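PDB 2CO7: putative fimbriae assembly chaperone, which probably binds fimbrial subunits in the periplasm, helping them fold and holding them ready for assembly, as a member of the PapD-like pilus chaperone family. Local coordinates for residues M165-V170 against T178-V183; S169-G174 against D200-V205; A8-S13 against L118-N123. All coordinates share one frame; numbering follows the deposited sequence.

Interaction 1 of 3, residues M165-V170 against T178-V183. With SO4 (sulfate ion), chain D.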
loop_
_atom_site.group_PDB
_atom_site.type_symbol
_atom_site.label_atom_id
_atom_site.label_comp_id
_atom_site.label_asym_id
_atom_site.label_seq_id
_atom_site.Cartn_x
_atom_site.Cartn_y
_atom_site.Cartn_z
ATOM N N MET B 165 16.240 -0.384 5.273
ATOM C CA MET B 165 16.846 0.301 4.126
ATOM C C MET B 165 15.800 0.324 3.014
ATOM O O MET B 165 15.499 -0.692 2.385
ATOM C CB MET B 165 18.128 -0.440 3.687
ATOM C CG MET B 165 19.317 -0.200 4.605
ATOM S SD MET B 165 19.953 1.506 4.396
ATOM C CE MET B 165 21.169 1.607 5.726
ATOM N N ASN B 166 15.206 1.486 2.819
ATOM C CA ASN B 166 14.108 1.610 1.904
ATOM C C ASN B 166 14.716 2.138 0.627
ATOM O O ASN B 166 14.921 3.335 0.489
ATOM C CB ASN B 166 13.063 2.546 2.521
ATOM C CG ASN B 166 12.474 1.952 3.782
ATOM O OD1 ASN B 166 11.809 0.899 3.738
ATOM N ND2 ASN B 166 12.756 2.579 4.927
ATOM N N LEU B 167 15.025 1.228 -0.292
ATOM C CA LEU B 167 15.795 1.593 -1.474
ATOM C C LEU B 167 14.919 2.171 -2.585
ATOM O O LEU B 167 13.803 1.728 -2.814
ATOM C CB LEU B 167 16.614 0.407 -2.000
ATOM C CG LEU B 167 17.918 -0.008 -1.272
ATOM C CD1 LEU B 167 18.289 0.770 0.005
ATOM C CD2 LEU B 167 17.812 -1.494 -1.006
ATOM N N ALA B 168 15.427 3.220 -3.231
ATOM C CA ALA B 168 14.780 3.772 -4.416
ATOM C C ALA B 168 15.813 3.962 -5.528
ATOM O O ALA B 168 17.029 4.009 -5.263
ATOM C CB ALA B 168 14.099 5.081 -4.074
ATOM N N SER B 169 15.321 4.052 -6.764
ATOM C CA SER B 169 16.139 4.415 -7.940
ATOM C C SER B 169 17.387 3.533 -8.058
ATOM O O SER B 169 18.471 4.027 -8.376
ATOM C CB SER B 169 16.527 5.898 -7.875
ATOM O OG SER B 169 15.389 6.762 -8.018
ATOM N N VAL B 170 17.235 2.235 -7.766
ATOM C CA VAL B 170 18.314 1.239 -7.952
ATOM C C VAL B 170 18.613 0.902 -9.443
ATOM O O VAL B 170 17.699 0.574 -10.200
ATOM C CB VAL B 170 17.995 -0.099 -7.203
ATOM C CG1 VAL B 170 19.151 -1.061 -7.325
ATOM C CG2 VAL B 170 17.659 0.137 -5.729
ATOM N N THR B 178 13.628 -3.003 -10.637
ATOM C CA THR B 178 12.380 -2.793 -9.921
ATOM C C THR B 178 12.102 -4.073 -9.142
ATOM O O THR B 178 12.459 -5.166 -9.590
ATOM C CB THR B 178 11.205 -2.456 -10.879
ATOM O OG1 THR B 178 10.857 -3.613 -11.646
ATOM C CG2 THR B 178 11.582 -1.326 -11.833
ATOM N N GLY B 179 11.498 -3.953 -7.967
ATOM C CA GLY B 179 11.119 -5.161 -7.229
ATOM C C GLY B 179 12.066 -5.641 -6.141
ATOM O O GLY B 179 11.882 -6.725 -5.604
ATOM N N LEU B 180 13.093 -4.865 -5.818
ATOM C CA LEU B 180 13.820 -5.112 -4.577
ATOM C C LEU B 180 12.902 -4.608 -3.455
ATOM O O LEU B 180 12.528 -3.452 -3.454
ATOM C CB LEU B 180 15.148 -4.351 -4.536
ATOM C CG LEU B 180 16.316 -4.859 -3.667
ATOM C CD1 LEU B 180 17.566 -3.980 -3.816
ATOM C CD2 LEU B 180 15.982 -5.047 -2.205
ATOM N N GLU B 181 12.531 -5.476 -2.520
ATOM C CA GLU B 181 11.735 -5.056 -1.358
ATOM C C GLU B 181 12.624 -4.278 -0.377
ATOM O O GLU B 181 13.861 -4.341 -0.472
ATOM C CB GLU B 181 11.137 -6.281 -0.667
ATOM C CG GLU B 181 10.054 -7.013 -1.475
ATOM C CD GLU B 181 9.775 -8.434 -0.972
ATOM O OE1 GLU B 181 10.603 -8.995 -0.207
ATOM O OE2 GLU B 181 8.735 -9.006 -1.377
ATOM N N TYR B 182 12.026 -3.548 0.563
ATOM C CA TYR B 182 12.819 -2.912 1.622
ATOM C C TYR B 182 13.644 -3.987 2.332
ATOM O O TYR B 182 13.211 -5.126 2.410
ATOM C CB TYR B 182 11.944 -2.159 2.607
ATOM C CG TYR B 182 10.994 -2.981 3.440
ATOM C CD1 TYR B 182 9.629 -3.084 3.090
ATOM C CD2 TYR B 182 11.438 -3.594 4.621
ATOM C CE1 TYR B 182 8.744 -3.811 3.891
ATOM C CE2 TYR B 182 10.569 -4.329 5.436
ATOM C CZ TYR B 182 9.233 -4.415 5.087
ATOM O OH TYR B 182 8.444 -5.137 5.960
ATOM N N VAL B 183 14.851 -3.633 2.730
ATOM C CA VAL B 183 15.775 -4.557 3.373
ATOM C C VAL B 183 15.785 -4.299 4.889
ATOM O O VAL B 183 16.210 -3.235 5.333
ATOM C CB VAL B 183 17.212 -4.408 2.827
ATOM C CG1 VAL B 183 18.011 -5.619 3.199
ATOM C CG2 VAL B 183 17.188 -4.227 1.294
HETATM S S SO4 D . 9.028 -1.508 -0.520
HETATM O O1 SO4 D . 8.349 -1.225 -1.798
HETATM O O2 SO4 D . 8.154 -1.150 0.589
HETATM O O3 SO4 D . 9.319 -2.940 -0.550
HETATM O O4 SO4 D . 10.342 -0.845 -0.449
HETATM O O HOH W 1 13.407 -0.742 -4.393
HETATM O O HOH W 2 14.446 -1.598 -0.839
#
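L167 and V183 meet through the first torsion of each: L167 sets CG anti to its carbonyl carbon (chi1 -77°), and V183 sets CG1 anti to the backbone N (chi1 -163°), which turns its CG2 back beside its own N and toward the leucine. CD2 of L167 then lies 3.6 Å from V183 CG2, and the same methyl touches CD1 of L180 at 3.8 Å, so one leucine methyl touches both apolar neighbours.

The backbones join at a single antiparallel bridge, the hydrogen-bonded pair M165 and V183. M165 N donates to V183 O at 2.9 Å, and V183 N returns a nearly straight bond to M165 O at 3.0 Å. Beyond this pair the segments part and water takes over. Water 2 accepts from L167 N at 2.9 Å and donates to E181 O at 2.8 Å, while water 1 lies between the carbonyl oxygens of L167 and L180.

On the polar side N166 and Y182 run alongside each other, amide and ring planes 56° apart. N166 OD1 comes within 3.3 Å of Y182 CB, a mere contact; its hydrogen bond is to K127 NZ. A sulfate, probably from the crystallisation liquor, sits at the edge of the Y182 ring with its sulfur in the ring plane, and its O3 accepts from Y182 N at 3.0 Å.

Within the Ig-like C-terminal domain the contact ties strand 167-168 of one sheet to the loop before strand 187-191 of the other: M165 and L167 rest on V205 of strand 201-205, whereas L180 and V183 pack on V157 of strand 154-159 and K189 of strand 187-191.

Interaction 2 of 3, residues S169-G174 against D200-V205; sequences SVTVGG and DIEWRV
S169, E202 and T171 bury the most surface where two antiparallel strands of the Ig-like C-terminal domain, 170-172 and 201-205, run side by side at 178°. T171 and E202 form a hydrogen-bonded pair: T171 N donates to E202 O at 2.8 Å, and E202 N donates to T171 O at 2.9 Å. Their side chains leave the same face and lie alongside each other. OG1 of T171 stands between the backbone N and the carbonyl carbon (chi1 54°), which swings the hydroxyl toward its neighbour and brings it 3.5 Å from E202 CB. From there the glutamate runs extended out from that face, its chain touching P215 and H217.

S169, where the chain turns a corner from strand 167-168, sits at the end of the pairing. Its CB meets CD of R204 at 4.0 Å, a contact with the aliphatic part of the arginine, while the polar ends go elsewhere: S169 OG bonds to E212, and R204 NH1 to the carbonyl of S213.

The other face is apolar. CG2 of V170 meets W203 at its CB, 3.9 Å away, while the indole leads off to meet the rings of W148 and F216. In the non-hydrogen-bonded pair V172 and I201, the side chains point the same way, CG2 of the valine lying 4.0 Å from CG1 of the isoleucine, and both touch E150 of strand 147-151. This face therefore looks into the sandwich interior.

Past V172 the chain bends away through two glycines with positive phi. G173 N still reaches D200 O at 2.9 Å, and just beyond it water 3, which accepts a long bond from G174 N, hydrogen-bonds with T171 OG1 at 3.1 Å.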
loop_
_atom_site.group_PDB
_atom_site.type_symbol
_atom_site.label_atom_id
_atom_site.label_comp_id
_atom_site.label_asym_id
_atom_site.label_seq_id
_atom_site.Cartn_x
_atom_site.Cartn_y
_atom_site.Cartn_z
ATOM N N SER B 169 15.321 4.052 -6.764
ATOM C CA SER B 169 16.139 4.415 -7.940
ATOM C C SER B 169 17.387 3.533 -8.058
ATOM O O SER B 169 18.471 4.027 -8.376
ATOM C CB SER B 169 16.527 5.898 -7.875
ATOM O OG SER B 169 15.389 6.762 -8.018
ATOM N N VAL B 170 17.235 2.235 -7.766
ATOM C CA VAL B 170 18.314 1.239 -7.952
ATOM C C VAL B 170 18.613 0.902 -9.443
ATOM O O VAL B 170 17.699 0.574 -10.200
ATOM C CB VAL B 170 17.995 -0.099 -7.203
ATOM C CG1 VAL B 170 19.151 -1.061 -7.325
ATOM C CG2 VAL B 170 17.659 0.137 -5.729
ATOM N N THR B 171 19.885 0.956 -9.851
ATOM C CA THR B 171 20.283 0.529 -11.195
ATOM C C THR B 171 21.495 -0.395 -11.180
ATOM O O THR B 171 22.339 -0.301 -10.293
ATOM C CB THR B 171 20.609 1.721 -12.147
ATOM O OG1 THR B 171 21.593 2.585 -11.539
ATOM C CG2 THR B 171 19.334 2.507 -12.482
ATOM N N VAL B 172 21.557 -1.296 -12.154
ATOM C CA VAL B 172 22.696 -2.192 -12.329
ATOM C C VAL B 172 23.224 -2.013 -13.750
ATOM O O VAL B 172 22.509 -2.253 -14.723
ATOM C CB VAL B 172 22.321 -3.677 -12.028
ATOM C CG1 VAL B 172 23.457 -4.620 -12.410
ATOM C CG2 VAL B 172 21.960 -3.828 -10.538
ATOM N N GLY B 173 24.479 -1.578 -13.857
ATOM C CA GLY B 173 25.034 -1.118 -15.128
ATOM C C GLY B 173 24.077 -0.185 -15.859
ATOM O O GLY B 173 23.896 -0.290 -17.079
ATOM N N GLY B 174 23.461 0.721 -15.107
ATOM C CA GLY B 174 22.518 1.690 -15.656
ATOM C C GLY B 174 21.099 1.206 -15.906
ATOM O O GLY B 174 20.220 2.024 -16.171
ATOM N N ASP B 200 28.140 -2.032 -12.261
ATOM C CA ASP B 200 28.103 -1.248 -11.021
ATOM C C ASP B 200 26.675 -0.944 -10.569
ATOM O O ASP B 200 25.773 -0.756 -11.381
ATOM C CB ASP B 200 28.975 0.005 -11.146
ATOM C CG ASP B 200 30.459 -0.331 -11.408
ATOM O OD1 ASP B 200 30.925 -1.442 -11.063
ATOM O OD2 ASP B 200 31.166 0.513 -11.988
ATOM N N ILE B 201 26.464 -0.944 -9.259
ATOM C CA ILE B 201 25.150 -0.703 -8.726
ATOM C C ILE B 201 25.099 0.728 -8.259
ATOM O O ILE B 201 26.074 1.243 -7.704
ATOM C CB ILE B 201 24.849 -1.661 -7.566
ATOM C CG1 ILE B 201 25.037 -3.097 -8.047
ATOM C CG2 ILE B 201 23.421 -1.459 -7.029
ATOM C CD1 ILE B 201 25.766 -3.956 -7.056
ATOM N N GLU B 202 23.962 1.372 -8.501
ATOM C CA GLU B 202 23.689 2.697 -7.963
ATOM C C GLU B 202 22.332 2.654 -7.283
ATOM O O GLU B 202 21.411 2.012 -7.782
ATOM C CB GLU B 202 23.710 3.769 -9.064
ATOM C CG GLU B 202 23.327 5.173 -8.554
ATOM C CD GLU B 202 23.325 6.260 -9.631
ATOM O OE1 GLU B 202 24.079 6.127 -10.616
ATOM O OE2 GLU B 202 22.562 7.254 -9.492
ATOM N N TRP B 203 22.214 3.326 -6.142
ATOM C CA TRP B 203 20.956 3.362 -5.421
ATOM C C TRP B 203 20.825 4.619 -4.606
ATOM O O TRP B 203 21.806 5.339 -4.393
ATOM C CB TRP B 203 20.798 2.131 -4.501
ATOM C CG TRP B 203 21.779 2.061 -3.342
ATOM C CD1 TRP B 203 21.529 2.379 -2.037
ATOM C CD2 TRP B 203 23.147 1.623 -3.397
ATOM N NE1 TRP B 203 22.670 2.175 -1.276
ATOM C CE2 TRP B 203 23.668 1.698 -2.081
ATOM C CE3 TRP B 203 23.976 1.157 -4.426
ATOM C CZ2 TRP B 203 24.999 1.344 -1.776
ATOM C CZ3 TRP B 203 25.285 0.814 -4.131
ATOM C CH2 TRP B 203 25.782 0.911 -2.802
ATOM N N ARG B 204 19.593 4.869 -4.176
ATOM C CA ARG B 204 19.284 5.914 -3.217
ATOM C C ARG B 204 18.426 5.276 -2.124
ATOM O O ARG B 204 17.941 4.152 -2.284
ATOM C CB ARG B 204 18.537 7.063 -3.883
ATOM C CG ARG B 204 19.345 7.844 -4.924
ATOM C CD ARG B 204 18.408 8.675 -5.754
ATOM N NE ARG B 204 19.033 9.287 -6.921
ATOM C CZ ARG B 204 19.455 10.549 -6.977
ATOM N NH1 ARG B 204 19.360 11.337 -5.912
ATOM N NH2 ARG B 204 20.004 11.015 -8.102
ATOM N N VAL B 205 18.303 5.957 -1.002
ATOM C CA VAL B 205 17.358 5.520 0.004
ATOM C C VAL B 205 16.301 6.597 0.180
ATOM O O VAL B 205 16.558 7.764 0.005
ATOM C CB VAL B 205 17.999 5.125 1.373
ATOM C CG1 VAL B 205 18.994 3.912 1.187
ATOM C CG2 VAL B 205 18.686 6.311 2.028
HETATM O O HOH W 3 24.257 1.168 -12.066
#

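Interaction 3 of 3, residues A8-S13 against L118-N123; sequences ATKLFS and LNLSIN
Strands 10-13 and 118-123 run parallel at 11°, their axes approaching to 6.9 Å, too far for the usual spacing of paired strands, and no clear hydrogen bond joins them; side chains fill the gap.

K10 and F12 reach over from one side, L118, L120 and I122 from the other. K10 packs its CB against L118 CB at 4.1 Å, then bends at chi2 (63°), so that its aliphatic chain passes over the L118 carbonyl and across N119 before the ammonium finds the hydroxyl of Y40. L118 also turns CD2 toward the A8 carbonyl oxygen, 3.5 Å away. L120 sets CD1 between K10 and F12, 3.8 Å from K10 O and 3.9 Å from F12 CB.

I122 holds CG1 between its backbone N and carbonyl carbon (chi1 63°), which sends that branch to CD2 of F12 at 3.7 Å, while CG2 lies at the ring edge, in its plane. The end of the CG1 branch, CD1, is tight against S13 CA at 3.4 Å.

Both segments also pair antiparallel with the chain of another protein, so the sheet runs on across the interface. S13 OG and N123 ND2 bond to the backbone of that chain, and L120 packs on one of its apolar side chains. This is consistent with donor-strand complementation, in which G1 of the N-terminal domain (here strand 116-131) completes the incomplete Ig fold of a bound subunit, the first strand pairing with the subunit as well.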
loop_
_atom_site.group_PDB
_atom_site.type_symbol
_atom_site.label_atom_id
_atom_site.label_comp_id
_atom_site.label_asym_id
_atom_site.label_seq_id
_atom_site.Cartn_x
_atom_site.Cartn_y
_atom_site.Cartn_z
ATOM N N ALA B 8 -21.220 9.826 -13.587
ATOM C CA ALA B 8 -21.341 8.640 -12.697
ATOM C C ALA B 8 -19.999 7.964 -12.402
ATOM O O ALA B 8 -19.986 6.827 -11.931
ATOM C CB ALA B 8 -22.330 7.635 -13.273
ATOM N N THR B 9 -18.878 8.638 -12.675
ATOM C CA THR B 9 -17.576 8.149 -12.175
ATOM C C THR B 9 -17.510 8.397 -10.662
ATOM O O THR B 9 -17.818 9.500 -10.199
ATOM C CB THR B 9 -16.339 8.811 -12.875
ATOM O OG1 THR B 9 -16.238 8.365 -14.234
ATOM C CG2 THR B 9 -15.047 8.429 -12.177
ATOM N N LYS B 10 -17.114 7.374 -9.903
ATOM C CA LYS B 10 -16.842 7.530 -8.481
ATOM C C LYS B 10 -15.358 7.763 -8.272
ATOM O O LYS B 10 -14.523 6.943 -8.680
ATOM C CB LYS B 10 -17.263 6.292 -7.680
ATOM C CG LYS B 10 -16.958 6.386 -6.165
ATOM C CD LYS B 10 -17.728 7.532 -5.490
ATOM C CE LYS B 10 -17.226 7.865 -4.066
ATOM N NZ LYS B 10 -18.372 8.421 -3.225
ATOM N N LEU B 11 -15.046 8.889 -7.644
ATOM C CA LEU B 11 -13.688 9.243 -7.299
ATOM C C LEU B 11 -13.573 9.205 -5.795
ATOM O O LEU B 11 -14.506 9.599 -5.078
ATOM C CB LEU B 11 -13.326 10.656 -7.761
ATOM C CG LEU B 11 -13.513 11.043 -9.228
ATOM C CD1 LEU B 11 -12.962 12.434 -9.427
ATOM C CD2 LEU B 11 -12.781 10.034 -10.119
ATOM N N PHE B 12 -12.428 8.751 -5.318
ATOM C CA PHE B 12 -12.215 8.702 -3.869
ATOM C C PHE B 12 -10.755 8.737 -3.511
ATOM O O PHE B 12 -9.935 8.079 -4.163
ATOM C CB PHE B 12 -12.927 7.490 -3.245
ATOM C CG PHE B 12 -13.174 7.638 -1.769
ATOM C CD1 PHE B 12 -13.990 8.662 -1.301
ATOM C CD2 PHE B 12 -12.594 6.756 -0.860
ATOM C CE1 PHE B 12 -14.228 8.824 0.052
ATOM C CE2 PHE B 12 -12.819 6.921 0.520
ATOM C CZ PHE B 12 -13.644 7.963 0.953
ATOM N N SER B 13 -10.425 9.529 -2.476
ATOM C CA SER B 13 -9.046 9.719 -2.054
ATOM C C SER B 13 -8.975 10.004 -0.538
ATOM O O SER B 13 -9.954 10.419 0.061
ATOM C CB SER B 13 -8.400 10.898 -2.812
ATOM O OG SER B 13 -7.039 11.036 -2.403
ATOM N N LEU B 118 -21.863 2.825 -8.044
ATOM C CA LEU B 118 -20.440 2.608 -7.821
ATOM C C LEU B 118 -19.988 3.245 -6.517
ATOM O O LEU B 118 -20.245 4.425 -6.275
ATOM C CB LEU B 118 -19.667 3.245 -8.975
ATOM C CG LEU B 118 -19.405 2.492 -10.297
ATOM C CD1 LEU B 118 -20.166 1.213 -10.486
ATOM C CD2 LEU B 118 -19.547 3.400 -11.462
ATOM N N ASN B 119 -19.300 2.487 -5.675
ATOM C CA ASN B 119 -18.680 3.121 -4.498
ATOM C C ASN B 119 -17.348 2.484 -4.159
ATOM O O ASN B 119 -17.001 1.413 -4.669
ATOM C CB ASN B 119 -19.628 3.146 -3.280
ATOM C CG ASN B 119 -19.529 4.469 -2.451
ATOM O OD1 ASN B 119 -20.394 4.760 -1.592
ATOM N ND2 ASN B 119 -18.512 5.278 -2.731
ATOM N N LEU B 120 -16.601 3.157 -3.288
ATOM C CA LEU B 120 -15.251 2.736 -2.996
ATOM C C LEU B 120 -14.972 2.864 -1.515
ATOM O O LEU B 120 -15.584 3.673 -0.835
ATOM C CB LEU B 120 -14.287 3.621 -3.774
ATOM C CG LEU B 120 -14.204 3.497 -5.306
ATOM C CD1 LEU B 120 -13.397 4.663 -5.878
ATOM C CD2 LEU B 120 -13.584 2.158 -5.752
ATOM N N SER B 121 -14.042 2.071 -1.012
ATOM C CA SER B 121 -13.424 2.397 0.252
ATOM C C SER B 121 -11.927 2.190 0.062
ATOM O O SER B 121 -11.509 1.389 -0.767
ATOM C CB SER B 121 -13.968 1.524 1.375
ATOM O OG SER B 121 -13.520 0.202 1.234
ATOM N N ILE B 122 -11.116 2.933 0.800
ATOM C CA ILE B 122 -9.674 2.859 0.569
ATOM C C ILE B 122 -8.898 2.752 1.868
ATOM O O ILE B 122 -9.386 3.160 2.922
ATOM C CB ILE B 122 -9.149 3.991 -0.391
ATOM C CG1 ILE B 122 -9.352 5.370 0.211
ATOM C CG2 ILE B 122 -9.925 3.986 -1.765
ATOM C CD1 ILE B 122 -8.827 6.557 -0.729
ATOM N N ASN B 123 -7.707 2.164 1.775
ATOM C CA ASN B 123 -6.854 1.935 2.940
ATOM C C ASN B 123 -5.466 2.358 2.562
ATOM O O ASN B 123 -4.873 1.788 1.632
ATOM C CB ASN B 123 -6.844 0.455 3.331
ATOM C CG ASN B 123 -8.204 -0.092 3.553
ATOM O OD1 ASN B 123 -8.712 -0.028 4.672
ATOM N ND2 ASN B 123 -8.839 -0.612 2.490
#

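Following the chain from its N terminus, interaction 3 comes first and closes the longest loop, joining the opening strand of the N-terminal domain to its long strand 116-131. Only after that loop is complete do the other two open, in the C-terminal domain, sharing S169 and V170. Interaction 1 opens first and closes at 178-183 before interaction 2 closes at 200-205, so the two loops cross rather than nest. Interaction 1 joins strand 167-168 to the loop before 187-191; interaction 2 pairs strands 170-172 and 201-205 in one sheet. These two touch directly, A168 N lying 2.8 Å from R204 O in a probable hydrogen bond, whereas interaction 3 stays about 15 Å from interaction 1 between nearest atoms.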